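Mandelate racemase/muconate lactonizing protein (Thermobispora bispora, PDB 3VC5) probably catalyses the magnesium-dependent dehydration of D-glucarate to 5-dehydro-4-deoxy-D-glucarate, as a member of the mandelate racemase/muconate lactonizing enzyme family. Local coordinates at residues Ala137-Gln142 / Gly316-Ser321; Thr54-Val59 / Phe131-Val136; Arg197-Glu202 / Thr368-Gly373; Arg36-Leu41 / Pro179-Gly184. One frame throughout, in Å; residues are numbered along the deposited sequence.

Contact 1. Residues Ala137-Gln142 / Gly316-Ser321; sequences ACLDIQ and GGLVRS
Leu139 meets Leu318 and Val319 through a single methyl group, CD1, and carries the whole contribution of 137-142 to this contact. Ahead of it in the helix, Ala137 packs on Val58 of strand 50-60, and Cys138 on Leu95 and Ile98 of helix 95-106. At Leu139 the CB is directed toward 316-321, and with CG anti to the carbonyl carbon (chi1 -64°) and an extended second torsion (chi2 177°), CD1 reaches the start of the facing helix. Leu139 CD1 lies 3.8 Å from Leu318 CB and 3.9 Å from Leu318 CD1, so it rests against the flank of that leucine, the two side chains running obliquely to one another. Val319 CG2 borders the same methyl more loosely, at 4.4 Å from Leu139 CD1. Further on, Asp140 accepts hydrogen bonds from Leu67 N (at OD2) and Leu397 N (at OD1), and Gln142 NE2 binds Val92 O.

The facing turn has two glycines, each with phi 99°, backbone angles at which a CB would collide with the carbonyl O of the preceding residue. Gly317, the N-cap, has its carbonyl O gripped twice from Ser321: by OG at 2.8 Å and by N at 3.1 Å, from opposite faces of the carbonyl plane. The next two backbone N-H groups, of Leu318 and Val319, are taken by the carboxylate of Glu135, whose negative charge the helix start would be expected to favour. Helix 123-146 of the N-terminal domain is thus set against the first turn of helix 318-330, with strand 50-60 and helix 95-106 packed elsewhere on it and helix 312-315 beside Leu318.

Contact 2. Residues Thr54-Val59 / Phe131-Val136; sequences TIVEVV and FAAFEV
Val56 overlaps two neighbours on helix 123-146 with its two methyl groups, one for each. Val56 CG1 stands opposite the backbone N (chi1 169°) and meets the Phe134 ring, 3.8 Å from CD1 and 3.9 Å from CE1 of Phe134. Near-equal distances place this methyl against the CD1-CE1 bond, and its approach to the ring is oblique. Val56 CG2 goes to Ala133 instead, 3.8 Å from Ala133 CB.

The backbones come close where the helix presents Ala133, a small residue: the CA atoms of Val56 and Ala133 are 6.5 Å apart, the shortest such spacing between the two segments. Phe134 works differently, because its CB does not point at the strand; the first torsion (-55°) brings the ring back, and its side chain crosses that of Val56 at about a right angle. Val58, two residues along the strand, also faces the helix and loses some surface to it, though without an approach within 4.5 Å.

Between Val56 and Val58, Glu57 points away and is held on the other face of the sheet by salt bridges to Arg29 and Arg403. Helix 74-85 adds to the apolar layer, its Val80 touching both Val56 and Phe134. A helix laid over the central strand of a three-stranded antiparallel meander (25-36, 50-60, 65-71) is characteristic of the N-terminal alpha+beta capping domain of the enolase superfamily.

Contact 3. Residues Arg197-Glu202 / Thr368-Gly373; sequences RLLIGE and TPWQDG
Leu199 gives up the largest surface in this contact, about 64 Å², and shares it between Pro369 and Trp370. Its CB is directed toward the loop, where the branch point, Leu199 CG, stands 4.1 Å from Pro369 CB. One methyl, Leu199 CD2, goes on to the indole, 4.0 Å from Trp370 CZ2. The first torsion, -91°, departs from the staggered value near -60°, and chi2 of 49°, measured to CD1, leaves the other branch CD2 roughly anti to CA, reaching out to the benzo part of the indole.

Pro369 and Trp370 bury nearly equal areas, 28 and 30 Å², yet they arrive differently. The proline points its CB at the helix and lies crosswise to the leucine. Trp370 starts away from the helix, and only the far end of its indole returns to Leu199, again at about a right angle and oblique to the ring. Its NE1 is held by Tyr167 O, and the ring meets Phe169 edge-to-face, so the indole is fixed by more than the leucine. The backbone turns at this point, Asp372 N bonding Pro369 O at 3.0 Å.

At the margin, Glu202 OE1 and Asp372 OD1 come to 5.7 Å, and Arg182 is salt-bridged to both carboxylates, which should offset their like charges. Helix 189-203 links the parallel strands 161-169 and 208-211, a beta-alpha-beta unit of the modified (beta/alpha)-barrel of the enolase superfamily; the loop packed against it runs close to the active site, the Trp370 side chain lying about 8 Å from that of Lys211, the predicted proton acceptor.

Contact 4. Residues Arg36-Leu41 / Pro179-Gly184; sequences RDPPLL and PEDRFG
The Phe183 ring meets Pro38 obliquely and carries its own neighbour Arg182 over a face. Pro38 CG comes to Phe183 CE2 at 4.1 Å, while Arg182 CG sits above the ring centre. The arginine chain runs on extended past the ring, and Phe183 CE1 lies 3.7 Å above the centre of the Arg182 guanidinium plane. The ring also packs edge-to-face with Trp370.

The carboxylate of Asp181 is the second flat group, and its two oxygens have separate tasks. Asp181 OD2 faces the proline pair, 3.6 Å from Pro38 CB and 3.7 Å from Pro39 CD, and is salt-bridged to Lys171. Asp181 OD1 turns back on its own loop: it accepts Phe183 N at 2.9 Å through its anti lone pair (N-H...O angle 143°), a bond from the N-H two residues on that makes an Asx turn, and it draws a weak bond from Gly184 N. This is possible because CG sits between the backbone N and the carbonyl carbon (chi1 60°). With an alanine here, the Phe183 N-H would probably lose its acceptor and Lys171 its charged mate, leaving the turn less fixed and a gap beside the two prolines.

Opposite, Pro39 centres an inverse gamma turn, closed by a weak bond from Leu40 N to Pro38 O. The arrangement joins a loop following the first strand of the capping domain to the loop between barrel strand 161-169 and helix 189-203. Such a domain interface near the active-site end of the barrel is characteristic of the enolase superfamily; here the side chains of Pro38 and Lys211 are about 12 Å apart.

The four contacts form two pairs. Contacts 1 and 2 have centres 9 Å apart and share helix 123-146, where Glu135 of 131-136 binds the start of helix 318-330. Contacts 3 and 4, centres 12 Å apart, touch through Arg182 and through packing of Trp370 and Pro38. Between the pairs the centres are 27 to 33 Å apart, and contacts 1 and 4 lie on opposite sides of the chain's centre. Along the chain, contact 2 is nested inside the loop closed by contact 4, while contact 1 crosses both 3 and 4. Contacts 1 and 4 therefore tie the N-terminal domain to the barrel at two distant places, with contacts 2 and 3 lying inside one domain each.

Contact 1. Residues Ala137-Gln142 / Gly316-Ser321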
loop_
_atom_site.group_PDB
_atom_site.type_symbol
_atom_site.label_atom_id
_atom_site.label_comp_id
_atom_site.label_asym_id
_atom_site.label_seq_id
_atom_site.Cartn_x
_atom_site.Cartn_y
_atom_site.Cartn_z
ATOM N N ALA A 137 -9.243 3.610 -15.692
ATOM C CA ALA A 137 -10.361 3.102 -16.552
ATOM C C ALA A 137 -10.783 1.681 -16.119
ATOM O O ALA A 137 -11.980 1.348 -16.078
ATOM C CB ALA A 137 -9.935 3.091 -18.007
ATOM N N CYS A 138 -9.814 0.858 -15.741
ATOM C CA CYS A 138 -10.117 -0.507 -15.277
ATOM C C CYS A 138 -10.869 -0.446 -13.937
ATOM O O CYS A 138 -11.780 -1.238 -13.688
ATOM C CB CYS A 138 -8.821 -1.354 -15.152
ATOM S SG CYS A 138 -8.209 -1.831 -16.769
ATOM N N LEU A 139 -10.485 0.471 -13.041
ATOM C CA LEU A 139 -11.222 0.601 -11.786
ATOM C C LEU A 139 -12.638 1.114 -12.041
ATOM O O LEU A 139 -13.594 0.693 -11.356
ATOM C CB LEU A 139 -10.489 1.536 -10.803
ATOM C CG LEU A 139 -9.115 1.019 -10.340
ATOM C CD1 LEU A 139 -8.498 2.115 -9.434
ATOM C CD2 LEU A 139 -9.299 -0.279 -9.536
ATOM N N ASP A 140 -12.782 2.033 -12.999
ATOM C CA ASP A 140 -14.136 2.529 -13.378
ATOM C C ASP A 140 -15.003 1.314 -13.756
ATOM O O ASP A 140 -16.123 1.147 -13.259
ATOM C CB ASP A 140 -13.976 3.547 -14.540
ATOM C CG ASP A 140 -15.230 4.337 -14.866
ATOM O OD1 ASP A 140 -16.198 4.379 -14.064
ATOM O OD2 ASP A 140 -15.206 4.951 -15.971
ATOM N N ILE A 141 -14.460 0.439 -14.594
ATOM C CA ILE A 141 -15.169 -0.775 -15.032
ATOM C C ILE A 141 -15.448 -1.743 -13.869
ATOM O O ILE A 141 -16.562 -2.278 -13.749
ATOM C CB ILE A 141 -14.402 -1.483 -16.146
ATOM C CG1 ILE A 141 -14.437 -0.647 -17.450
ATOM C CG2 ILE A 141 -15.016 -2.868 -16.426
ATOM C CD1 ILE A 141 -13.318 -1.013 -18.462
ATOM N N GLN A 142 -14.451 -1.992 -13.019
ATOM C CA GLN A 142 -14.690 -2.839 -11.846
ATOM C C GLN A 142 -15.815 -2.289 -10.969
ATOM O O GLN A 142 -16.655 -3.046 -10.473
ATOM C CB GLN A 142 -13.425 -2.990 -11.006
ATOM C CG GLN A 142 -12.297 -3.735 -11.666
ATOM C CD GLN A 142 -11.118 -3.876 -10.723
ATOM O OE1 GLN A 142 -11.282 -3.878 -9.473
ATOM N NE2 GLN A 142 -9.921 -3.963 -11.290
ATOM N N GLY A 316 1.361 6.277 -10.642
ATOM C CA GLY A 316 0.960 4.980 -11.190
ATOM C C GLY A 316 -0.443 4.523 -10.861
ATOM O O GLY A 316 -0.698 3.304 -10.775
ATOM N N GLY A 317 -1.383 5.461 -10.772
ATOM C CA GLY A 317 -2.771 5.067 -10.581
ATOM C C GLY A 317 -3.257 5.161 -9.149
ATOM O O GLY A 317 -2.485 5.500 -8.218
ATOM N N LEU A 318 -4.541 4.850 -8.945
ATOM C CA LEU A 318 -5.118 5.028 -7.628
ATOM C C LEU A 318 -4.591 4.046 -6.565
ATOM O O LEU A 318 -4.303 4.435 -5.424
ATOM C CB LEU A 318 -6.648 4.980 -7.686
ATOM C CG LEU A 318 -7.265 5.828 -8.811
ATOM C CD1 LEU A 318 -8.768 5.865 -8.597
ATOM C CD2 LEU A 318 -6.701 7.268 -8.833
ATOM N N VAL A 319 -4.534 2.766 -6.906
ATOM C CA VAL A 319 -4.058 1.790 -5.933
ATOM C C VAL A 319 -2.607 2.042 -5.525
ATOM O O VAL A 319 -2.316 2.079 -4.306
ATOM C CB VAL A 319 -4.253 0.341 -6.449
ATOM C CG1 VAL A 319 -3.688 -0.648 -5.451
ATOM C CG2 VAL A 319 -5.727 0.099 -6.665
ATOM N N ARG A 320 -1.713 2.264 -6.494
ATOM C CA ARG A 320 -0.309 2.543 -6.140
ATOM C C ARG A 320 -0.216 3.813 -5.279
ATOM O O ARG A 320 0.553 3.866 -4.309
ATOM C CB ARG A 320 0.582 2.657 -7.377
ATOM C CG ARG A 320 0.946 1.314 -8.024
ATOM C CD ARG A 320 1.835 1.422 -9.255
ATOM N NE ARG A 320 3.075 2.208 -9.123
ATOM C CZ ARG A 320 4.293 1.685 -8.975
ATOM N NH1 ARG A 320 4.425 0.366 -8.890
ATOM N NH2 ARG A 320 5.377 2.479 -8.899
ATOM N N SER A 321 -1.032 4.807 -5.611
ATOM C CA SER A 321 -1.043 6.055 -4.824
ATOM C C SER A 321 -1.478 5.754 -3.392
ATOM O O SER A 321 -0.909 6.313 -2.436
ATOM C CB SER A 321 -1.938 7.112 -5.458
ATOM O OG SER A 321 -1.412 7.533 -6.707
#

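Contact 2. Residues Thr54-Val59 / Phe131-Val136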
loop_
_atom_site.group_PDB
_atom_site.type_symbol
_atom_site.label_atom_id
_atom_site.label_comp_id
_atom_site.label_asym_id
_atom_site.label_seq_id
_atom_site.Cartn_x
_atom_site.Cartn_y
_atom_site.Cartn_z
ATOM N N THR A 54 -4.881 13.444 -22.809
ATOM C CA THR A 54 -5.251 12.273 -23.589
ATOM C C THR A 54 -6.355 11.582 -22.810
ATOM O O THR A 54 -6.227 11.314 -21.591
ATOM C CB THR A 54 -4.062 11.287 -23.748
ATOM O OG1 THR A 54 -2.990 11.958 -24.399
ATOM C CG2 THR A 54 -4.483 10.082 -24.597
ATOM N N ILE A 55 -7.473 11.381 -23.487
ATOM C CA ILE A 55 -8.574 10.635 -22.912
ATOM C C ILE A 55 -8.506 9.175 -23.344
ATOM O O ILE A 55 -8.326 8.866 -24.523
ATOM C CB ILE A 55 -9.922 11.250 -23.343
ATOM C CG1 ILE A 55 -9.905 12.749 -23.020
ATOM C CG2 ILE A 55 -11.090 10.499 -22.714
ATOM C CD1 ILE A 55 -9.662 13.122 -21.594
ATOM N N VAL A 56 -8.663 8.281 -22.378
ATOM C CA VAL A 56 -8.669 6.856 -22.680
ATOM C C VAL A 56 -10.010 6.231 -22.324
ATOM O O VAL A 56 -10.561 6.492 -21.257
ATOM C CB VAL A 56 -7.542 6.136 -21.855
ATOM C CG1 VAL A 56 -7.677 4.617 -21.931
ATOM C CG2 VAL A 56 -6.180 6.608 -22.338
ATOM N N GLU A 57 -10.538 5.389 -23.219
ATOM C CA GLU A 57 -11.759 4.672 -22.912
ATOM C C GLU A 57 -11.546 3.193 -23.156
ATOM O O GLU A 57 -11.262 2.786 -24.297
ATOM C CB GLU A 57 -12.943 5.196 -23.757
ATOM C CG GLU A 57 -14.272 4.522 -23.363
ATOM C CD GLU A 57 -15.477 5.055 -24.118
ATOM O OE1 GLU A 57 -15.335 5.449 -25.310
ATOM O OE2 GLU A 57 -16.582 5.064 -23.516
ATOM N N VAL A 58 -11.665 2.394 -22.090
ATOM C CA VAL A 58 -11.472 0.956 -22.169
ATOM C C VAL A 58 -12.843 0.336 -22.315
ATOM O O VAL A 58 -13.769 0.712 -21.595
ATOM C CB VAL A 58 -10.755 0.403 -20.875
ATOM C CG1 VAL A 58 -10.742 -1.140 -20.889
ATOM C CG2 VAL A 58 -9.325 0.962 -20.785
ATOM N N VAL A 59 -12.977 -0.614 -23.241
ATOM C CA VAL A 59 -14.254 -1.275 -23.494
ATOM C C VAL A 59 -14.055 -2.785 -23.357
ATOM O O VAL A 59 -13.175 -3.360 -24.005
ATOM C CB VAL A 59 -14.788 -0.986 -24.909
ATOM C CG1 VAL A 59 -16.231 -1.472 -25.042
ATOM C CG2 VAL A 59 -14.691 0.530 -25.235
ATOM N N PHE A 131 0.793 3.751 -17.439
ATOM C CA PHE A 131 -0.131 2.828 -16.803
ATOM C C PHE A 131 -1.361 3.510 -16.198
ATOM O O PHE A 131 -2.451 2.968 -16.252
ATOM C CB PHE A 131 0.622 2.083 -15.720
ATOM C CG PHE A 131 -0.240 1.163 -14.869
ATOM C CD1 PHE A 131 -0.754 -0.051 -15.388
ATOM C CD2 PHE A 131 -0.476 1.477 -13.527
ATOM C CE1 PHE A 131 -1.505 -0.901 -14.591
ATOM C CE2 PHE A 131 -1.226 0.609 -12.707
ATOM C CZ PHE A 131 -1.730 -0.586 -13.242
ATOM N N ALA A 132 -1.177 4.668 -15.550
ATOM C CA ALA A 132 -2.241 5.235 -14.774
ATOM C C ALA A 132 -3.502 5.484 -15.582
ATOM O O ALA A 132 -4.585 5.321 -15.029
ATOM C CB ALA A 132 -1.794 6.527 -14.096
ATOM N N ALA A 133 -3.394 5.916 -16.840
ATOM C CA ALA A 133 -4.635 6.139 -17.623
ATOM C C ALA A 133 -5.473 4.848 -17.730
ATOM O O ALA A 133 -6.728 4.853 -17.634
ATOM C CB ALA A 133 -4.303 6.657 -19.028
ATOM N N PHE A 134 -4.786 3.733 -17.919
ATOM C CA PHE A 134 -5.505 2.474 -18.044
ATOM C C PHE A 134 -6.028 1.975 -16.692
ATOM O O PHE A 134 -7.121 1.397 -16.605
ATOM C CB PHE A 134 -4.578 1.458 -18.683
ATOM C CG PHE A 134 -4.008 1.929 -20.002
ATOM C CD1 PHE A 134 -4.848 2.214 -21.088
ATOM C CD2 PHE A 134 -2.639 2.085 -20.168
ATOM C CE1 PHE A 134 -4.318 2.647 -22.306
ATOM C CE2 PHE A 134 -2.105 2.527 -21.367
ATOM C CZ PHE A 134 -2.941 2.794 -22.446
ATOM N N GLU A 135 -5.241 2.159 -15.630
ATOM C CA GLU A 135 -5.638 1.641 -14.322
ATOM C C GLU A 135 -6.937 2.308 -13.857
ATOM O O GLU A 135 -7.835 1.644 -13.346
ATOM C CB GLU A 135 -4.530 1.828 -13.300
ATOM C CG GLU A 135 -4.837 1.173 -11.948
ATOM C CD GLU A 135 -5.063 2.161 -10.811
ATOM O OE1 GLU A 135 -5.456 3.324 -11.058
ATOM O OE2 GLU A 135 -4.832 1.768 -9.634
ATOM N N VAL A 136 -6.997 3.635 -13.975
ATOM C CA VAL A 136 -8.213 4.365 -13.605
ATOM C C VAL A 136 -9.418 3.838 -14.392
ATOM O O VAL A 136 -10.507 3.619 -13.805
ATOM C CB VAL A 136 -8.023 5.912 -13.787
ATOM C CG1 VAL A 136 -9.369 6.655 -13.649
ATOM C CG2 VAL A 136 -6.992 6.392 -12.820
#

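Contact 3. Residues Arg197-Glu202 / Thr368-Gly373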
loop_
_atom_site.group_PDB
_atom_site.type_symbol
_atom_site.label_atom_id
_atom_site.label_comp_id
_atom_site.label_asym_id
_atom_site.label_seq_id
_atom_site.Cartn_x
_atom_site.Cartn_y
_atom_site.Cartn_z
ATOM N N ARG A 197 -10.924 36.308 -4.002
ATOM C CA ARG A 197 -12.338 36.616 -3.736
ATOM C C ARG A 197 -13.221 36.002 -4.812
ATOM O O ARG A 197 -14.293 35.459 -4.524
ATOM C CB ARG A 197 -12.575 38.124 -3.682
ATOM C CG ARG A 197 -11.980 38.800 -2.463
ATOM C CD ARG A 197 -12.546 40.201 -2.293
ATOM N NE ARG A 197 -11.660 40.996 -1.448
ATOM C CZ ARG A 197 -11.592 40.876 -0.124
ATOM N NH1 ARG A 197 -12.359 39.984 0.499
ATOM N NH2 ARG A 197 -10.754 41.635 0.576
ATOM N N LEU A 198 -12.767 36.111 -6.054
ATOM C CA LEU A 198 -13.503 35.580 -7.187
ATOM C C LEU A 198 -13.637 34.042 -7.076
ATOM O O LEU A 198 -14.751 33.514 -7.083
ATOM C CB LEU A 198 -12.818 36.003 -8.492
ATOM C CG LEU A 198 -13.471 35.748 -9.853
ATOM C CD1 LEU A 198 -12.719 36.463 -10.965
ATOM C CD2 LEU A 198 -13.550 34.276 -10.145
ATOM N N LEU A 199 -12.513 33.331 -6.938
ATOM C CA LEU A 199 -12.559 31.870 -6.881
ATOM C C LEU A 199 -13.285 31.362 -5.638
ATOM O O LEU A 199 -14.039 30.392 -5.712
ATOM C CB LEU A 199 -11.140 31.270 -6.916
ATOM C CG LEU A 199 -10.545 30.929 -8.293
ATOM C CD1 LEU A 199 -10.673 32.054 -9.277
ATOM C CD2 LEU A 199 -9.081 30.457 -8.169
ATOM N N ILE A 200 -13.013 31.965 -4.481
ATOM C CA ILE A 200 -13.667 31.540 -3.248
ATOM C C ILE A 200 -15.165 31.809 -3.311
ATOM O O ILE A 200 -15.970 30.985 -2.870
ATOM C CB ILE A 200 -12.995 32.163 -1.997
ATOM C CG1 ILE A 200 -11.613 31.521 -1.786
ATOM C CG2 ILE A 200 -13.858 31.967 -0.735
ATOM C CD1 ILE A 200 -10.689 32.334 -0.870
ATOM N N GLY A 201 -15.541 32.924 -3.928
ATOM C CA GLY A 201 -16.970 33.250 -4.073
ATOM C C GLY A 201 -17.680 32.183 -4.889
ATOM O O GLY A 201 -18.795 31.784 -4.557
ATOM N N GLU A 202 -17.024 31.712 -5.949
ATOM C CA GLU A 202 -17.625 30.737 -6.863
ATOM C C GLU A 202 -17.619 29.307 -6.353
ATOM O O GLU A 202 -18.611 28.585 -6.516
ATOM C CB GLU A 202 -16.988 30.827 -8.259
ATOM C CG GLU A 202 -17.204 32.203 -8.917
ATOM C CD GLU A 202 -16.535 32.376 -10.283
ATOM O OE1 GLU A 202 -15.863 31.435 -10.750
ATOM O OE2 GLU A 202 -16.705 33.469 -10.895
ATOM N N THR A 368 -9.190 23.162 -11.655
ATOM C CA THR A 368 -10.554 23.213 -12.207
ATOM C C THR A 368 -11.087 24.622 -12.545
ATOM O O THR A 368 -11.563 24.833 -13.645
ATOM C CB THR A 368 -11.550 22.446 -11.302
ATOM O OG1 THR A 368 -11.232 21.038 -11.317
ATOM C CG2 THR A 368 -12.992 22.674 -11.762
ATOM N N PRO A 369 -10.976 25.602 -11.621
ATOM C CA PRO A 369 -11.618 26.910 -11.954
ATOM C C PRO A 369 -11.088 27.505 -13.271
ATOM O O PRO A 369 -11.826 28.173 -14.005
ATOM C CB PRO A 369 -11.210 27.796 -10.778
ATOM C CG PRO A 369 -11.022 26.789 -9.618
ATOM C CD PRO A 369 -10.358 25.610 -10.274
ATOM N N TRP A 370 -9.801 27.279 -13.563
ATOM C CA TRP A 370 -9.127 27.907 -14.699
ATOM C C TRP A 370 -9.638 27.366 -16.018
ATOM O O TRP A 370 -9.484 28.023 -17.066
ATOM C CB TRP A 370 -7.593 27.669 -14.585
ATOM C CG TRP A 370 -7.091 28.369 -13.324
ATOM C CD1 TRP A 370 -6.540 27.785 -12.227
ATOM C CD2 TRP A 370 -7.150 29.786 -13.038
ATOM N NE1 TRP A 370 -6.241 28.746 -11.271
ATOM C CE2 TRP A 370 -6.623 29.975 -11.744
ATOM C CE3 TRP A 370 -7.628 30.904 -13.744
ATOM C CZ2 TRP A 370 -6.515 31.248 -11.156
ATOM C CZ3 TRP A 370 -7.527 32.159 -13.157
ATOM C CH2 TRP A 370 -6.986 32.321 -11.881
ATOM N N GLN A 371 -10.204 26.151 -15.975
ATOM C CA GLN A 371 -10.737 25.556 -17.199
ATOM C C GLN A 371 -12.155 26.065 -17.490
ATOM O O GLN A 371 -12.725 25.752 -18.526
ATOM C CB GLN A 371 -10.674 24.031 -17.129
ATOM C CG GLN A 371 -9.431 23.484 -17.864
ATOM C CD GLN A 371 -8.163 24.231 -17.460
ATOM O OE1 GLN A 371 -7.618 23.996 -16.360
ATOM N NE2 GLN A 371 -7.697 25.151 -18.323
ATOM N N ASP A 372 -12.679 26.867 -16.601
ATOM C CA ASP A 372 -13.952 27.568 -16.805
ATOM C C ASP A 372 -15.076 26.740 -17.423
ATOM O O ASP A 372 -15.747 27.176 -18.323
ATOM C CB ASP A 372 -13.709 28.837 -17.585
ATOM C CG ASP A 372 -14.696 29.946 -17.248
ATOM O OD1 ASP A 372 -15.326 29.935 -16.206
ATOM O OD2 ASP A 372 -14.853 30.784 -18.090
ATOM N N GLY A 373 -15.273 25.561 -16.883
ATOM C CA GLY A 373 -16.405 24.711 -17.227
ATOM C C GLY A 373 -16.166 23.780 -18.390
ATOM O O GLY A 373 -17.018 22.924 -18.666
#

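Contact 4. Residues Arg36-Leu41 / Pro179-Gly184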
loop_
_atom_site.group_PDB
_atom_site.type_symbol
_atom_site.label_atom_id
_atom_site.label_comp_id
_atom_site.label_asym_id
_atom_site.label_seq_id
_atom_site.Cartn_x
_atom_site.Cartn_y
_atom_site.Cartn_z
ATOM N N ARG A 36 -8.865 25.380 -23.640
ATOM C CA ARG A 36 -8.324 26.716 -23.394
ATOM C C ARG A 36 -7.801 26.835 -21.979
ATOM O O ARG A 36 -8.407 26.279 -21.026
ATOM C CB ARG A 36 -9.426 27.767 -23.619
ATOM C CG ARG A 36 -9.871 27.824 -25.072
ATOM C CD ARG A 36 -11.009 28.824 -25.295
ATOM N NE ARG A 36 -12.112 28.624 -24.343
ATOM C CZ ARG A 36 -13.123 27.769 -24.510
ATOM N NH1 ARG A 36 -13.204 27.023 -25.613
ATOM N NH2 ARG A 36 -14.063 27.664 -23.573
ATOM N N ASP A 37 -6.687 27.558 -21.826
ATOM C CA ASP A 37 -6.085 27.772 -20.521
ATOM C C ASP A 37 -5.645 29.235 -20.475
ATOM O O ASP A 37 -5.087 29.720 -21.448
ATOM C CB ASP A 37 -4.818 26.903 -20.415
ATOM C CG ASP A 37 -4.382 26.651 -18.972
ATOM O OD1 ASP A 37 -5.200 26.792 -18.050
ATOM O OD2 ASP A 37 -3.207 26.264 -18.768
ATOM N N PRO A 38 -5.870 29.931 -19.347
ATOM C CA PRO A 38 -5.387 31.332 -19.248
ATOM C C PRO A 38 -3.861 31.419 -19.130
ATOM O O PRO A 38 -3.194 30.382 -18.967
ATOM C CB PRO A 38 -6.056 31.845 -17.956
ATOM C CG PRO A 38 -7.167 30.878 -17.650
ATOM C CD PRO A 38 -6.663 29.538 -18.161
ATOM N N PRO A 39 -3.300 32.649 -19.199
ATOM C CA PRO A 39 -1.840 32.863 -19.152
ATOM C C PRO A 39 -1.339 32.864 -17.693
ATOM O O PRO A 39 -0.902 33.891 -17.146
ATOM C CB PRO A 39 -1.662 34.234 -19.834
ATOM C CG PRO A 39 -2.952 34.950 -19.540
ATOM C CD PRO A 39 -4.021 33.863 -19.632
ATOM N N LEU A 40 -1.409 31.687 -17.082
ATOM C CA LEU A 40 -0.987 31.476 -15.714
ATOM C C LEU A 40 0.551 31.425 -15.654
ATOM O O LEU A 40 1.195 30.650 -16.365
ATOM C CB LEU A 40 -1.599 30.172 -15.200
ATOM C CG LEU A 40 -3.109 30.033 -15.362
ATOM C CD1 LEU A 40 -3.609 28.662 -14.802
ATOM C CD2 LEU A 40 -3.869 31.184 -14.738
ATOM N N LEU A 41 1.137 32.302 -14.839
ATOM C CA LEU A 41 2.583 32.420 -14.745
ATOM C C LEU A 41 3.140 31.430 -13.724
ATOM O O LEU A 41 2.498 31.105 -12.726
ATOM C CB LEU A 41 2.942 33.859 -14.336
ATOM C CG LEU A 41 2.538 34.926 -15.360
ATOM C CD1 LEU A 41 2.503 36.295 -14.712
ATOM C CD2 LEU A 41 3.566 34.940 -16.480
ATOM N N PRO A 179 -8.270 37.381 -27.008
ATOM C CA PRO A 179 -9.213 38.036 -26.092
ATOM C C PRO A 179 -8.819 37.875 -24.628
ATOM O O PRO A 179 -8.335 36.813 -24.231
ATOM C CB PRO A 179 -10.546 37.299 -26.358
ATOM C CG PRO A 179 -10.414 36.756 -27.740
ATOM C CD PRO A 179 -8.940 36.408 -27.886
ATOM N N GLU A 180 -9.031 38.923 -23.830
ATOM C CA GLU A 180 -8.833 38.835 -22.389
ATOM C C GLU A 180 -9.888 37.937 -21.748
ATOM O O GLU A 180 -11.031 37.868 -22.210
ATOM C CB GLU A 180 -8.844 40.224 -21.766
ATOM C CG GLU A 180 -7.762 41.092 -22.369
ATOM C CD GLU A 180 -7.696 42.476 -21.776
ATOM O OE1 GLU A 180 -8.627 42.855 -21.040
ATOM O OE2 GLU A 180 -6.705 43.178 -22.055
ATOM N N ASP A 181 -9.504 37.224 -20.696
ATOM C CA ASP A 181 -10.430 36.312 -20.073
ATOM C C ASP A 181 -11.206 36.985 -18.954
ATOM O O ASP A 181 -10.936 38.142 -18.603
ATOM C CB ASP A 181 -9.686 35.066 -19.575
ATOM C CG ASP A 181 -8.611 35.389 -18.556
ATOM O OD1 ASP A 181 -8.927 35.967 -17.495
ATOM O OD2 ASP A 181 -7.439 35.028 -18.801
ATOM N N ARG A 182 -12.186 36.270 -18.402
ATOM C CA ARG A 182 -13.046 36.856 -17.376
ATOM C C ARG A 182 -12.398 36.984 -16.000
ATOM O O ARG A 182 -13.002 37.567 -15.099
ATOM C CB ARG A 182 -14.366 36.079 -17.247
ATOM C CG ARG A 182 -14.239 34.717 -16.536
ATOM C CD ARG A 182 -15.583 33.994 -16.467
ATOM N NE ARG A 182 -15.554 32.792 -15.629
ATOM C CZ ARG A 182 -15.661 32.787 -14.296
ATOM N NH1 ARG A 182 -15.790 33.925 -13.608
ATOM N NH2 ARG A 182 -15.632 31.630 -13.635
ATOM N N PHE A 183 -11.193 36.435 -15.821
ATOM C CA PHE A 183 -10.585 36.403 -14.483
ATOM C C PHE A 183 -9.857 37.693 -14.115
ATOM O O PHE A 183 -9.743 38.031 -12.923
ATOM C CB PHE A 183 -9.644 35.197 -14.358
ATOM C CG PHE A 183 -10.349 33.889 -14.615
ATOM C CD1 PHE A 183 -11.250 33.379 -13.683
ATOM C CD2 PHE A 183 -10.157 33.209 -15.803
ATOM C CE1 PHE A 183 -11.932 32.188 -13.930
ATOM C CE2 PHE A 183 -10.801 32.013 -16.045
ATOM C CZ PHE A 183 -11.696 31.502 -15.121
ATOM N N GLY A 184 -9.374 38.416 -15.126
ATOM C CA GLY A 184 -8.598 39.642 -14.904
ATOM C C GLY A 184 -7.134 39.301 -14.709
ATOM O O GLY A 184 -6.768 38.131 -14.444
#